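Local coordinates for phycocyanobilin lyase subunit alpha (Nostoc sp. PCC 7120, PDB 5N3U), which associates with CpcF to form a lyase that is probably required for attaching the bilin chromophore to the phycocyanin alpha subunit, the product of cpcA, at residues A[96-101]-A[125-130]. Residues are numbered along the deposited sequence; the frame is centred on the assembly and turned at random.
Sequences CLECPD and IKLLDG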
# COMPACT_ATOMS: atom_id res chain seq x y z
N CYS A 96 15.12 -29.23 -3.71
CA CYS A 96 15.37 -28.15 -2.75
C CYS A 96 14.99 -28.55 -1.30
O CYS A 96 15.46 -27.95 -0.34
CB CYS A 96 14.51 -26.96 -3.12
SG CYS A 96 15.20 -26.04 -4.53
N LEU A 97 14.12 -29.54 -1.15
CA LEU A 97 13.81 -30.11 0.15
C LEU A 97 14.99 -30.78 0.83
O LEU A 97 14.94 -31.02 2.04
CB LEU A 97 12.60 -31.04 0.12
CG LEU A 97 11.30 -30.48 -0.36
CD1 LEU A 97 10.28 -31.63 -0.44
CD2 LEU A 97 10.81 -29.38 0.63
N GLU A 98 16.09 -31.00 0.14
CA GLU A 98 17.30 -31.48 0.80
C GLU A 98 18.39 -30.43 0.77
O GLU A 98 19.52 -30.72 1.20
CB GLU A 98 17.86 -32.77 0.11
CG GLU A 98 17.05 -34.05 0.43
CD GLU A 98 16.96 -34.45 1.92
OE1 GLU A 98 18.01 -34.83 2.53
OE2 GLU A 98 15.81 -34.39 2.52
N CYS A 99 18.06 -29.19 0.43
CA CYS A 99 19.03 -28.12 0.45
C CYS A 99 19.46 -27.87 1.90
O CYS A 99 18.61 -27.83 2.81
CB CYS A 99 18.44 -26.81 -0.09
SG CYS A 99 19.72 -25.47 -0.25
N PRO A 100 20.78 -27.62 2.13
CA PRO A 100 21.16 -27.31 3.46
C PRO A 100 20.62 -26.04 4.03
O PRO A 100 20.52 -25.95 5.25
CB PRO A 100 22.72 -27.20 3.41
CG PRO A 100 23.11 -27.82 2.18
CD PRO A 100 21.96 -27.74 1.22
N ASP A 101 20.21 -25.08 3.19
CA ASP A 101 19.68 -23.82 3.68
C ASP A 101 18.19 -24.02 4.08
O ASP A 101 17.33 -24.31 3.23
CB ASP A 101 19.77 -22.83 2.54
CG ASP A 101 19.18 -21.47 2.86
OD1 ASP A 101 18.65 -21.23 3.97
OD2 ASP A 101 19.25 -20.59 1.95
N ILE A 125 7.76 -36.27 3.45
CA ILE A 125 7.74 -37.24 4.58
C ILE A 125 9.08 -37.42 5.29
O ILE A 125 9.18 -37.43 6.50
CB ILE A 125 7.15 -38.56 4.13
CG1 ILE A 125 5.63 -38.38 3.99
CG2 ILE A 125 7.41 -39.70 5.12
CD1 ILE A 125 4.95 -39.59 3.33
N LYS A 126 10.13 -37.39 4.52
CA LYS A 126 11.46 -37.49 5.07
C LYS A 126 11.78 -36.33 6.00
O LYS A 126 12.48 -36.50 7.01
CB LYS A 126 12.40 -37.56 3.86
CG LYS A 126 13.87 -37.45 4.17
CD LYS A 126 14.66 -38.56 3.47
CE LYS A 126 14.43 -38.55 1.99
NZ LYS A 126 15.75 -38.77 1.30
N LEU A 127 11.26 -35.14 5.75
CA LEU A 127 11.55 -34.02 6.66
C LEU A 127 10.83 -34.14 7.99
O LEU A 127 11.13 -33.43 8.93
CB LEU A 127 11.24 -32.70 5.96
CG LEU A 127 12.02 -32.34 4.73
CD1 LEU A 127 11.67 -30.97 4.26
CD2 LEU A 127 13.52 -32.35 4.97
N LEU A 128 9.91 -35.07 8.12
CA LEU A 128 9.34 -35.36 9.42
C LEU A 128 10.08 -36.50 10.17
O LEU A 128 9.59 -36.98 11.18
CB LEU A 128 7.87 -35.73 9.26
CG LEU A 128 6.91 -34.74 8.57
CD1 LEU A 128 5.44 -35.23 8.64
CD2 LEU A 128 6.97 -33.43 9.27
N ASP A 129 11.21 -36.97 9.66
CA ASP A 129 12.08 -37.98 10.37
C ASP A 129 12.34 -37.59 11.78
O ASP A 129 12.61 -36.45 12.08
CB ASP A 129 13.44 -38.21 9.68
CG ASP A 129 13.38 -39.15 8.42
OD1 ASP A 129 12.30 -39.76 8.11
OD2 ASP A 129 14.43 -39.28 7.71
N GLY A 130 12.13 -38.53 12.68
CA GLY A 130 12.30 -38.31 14.11
C GLY A 130 11.05 -37.84 14.79
O GLY A 130 11.06 -37.71 16.00
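L127 reaches across to the backbone of L97 and turns both of its methyl branches to it: CD2 lies 3.5 Å from L97 O, and CD1 lies 4.0 Å from the same L97 O. The side chains of the two leucines meet at roughly a right angle, the branches L97 CD2 and L127 CD1 touching at 4.1 Å. In L127 the bond to CB already points to L97, and with CG anti to the carbonyl carbon (chi1 -62°) both methyls come to face L97 O. L97 also rests on A123 and L124 of helix 121-126 and on L112 of helix 102-115, while L127 leans on V151 of helix 148-157, so the pair ties the turn after helix 90-96 to helices 102-115, 121-126 and 148-157 of the HEAT-type helical array. At the exposed border E98 runs past L127 in the opposite direction. Its chain bends at chi2 (-60°) and brings OE2 to 3.9 Å from L127 CD2. The same OE2 lies 4.0 Å from K126 CG, against the aliphatic base of the lysine. K126 NZ remains 4.5 Å from E98 OE2, too far for a salt bridge, although the opposite charges probably attract weakly. A type I turn, C96 to C99, carries L97 and E98 at its centre; a second, K126 to D129, has L127 as the first of its two central residues. With an alanine in place of L127, L97 CD2 would probably lose its apolar neighbour and a gap would be likely to open beside L97 O. No hydrogen bond links the two segments, and L97 O is buried against methyl groups without a polar partner; cohesion therefore rests on van der Waals contact, with at most a modest electrostatic contribution at the surface.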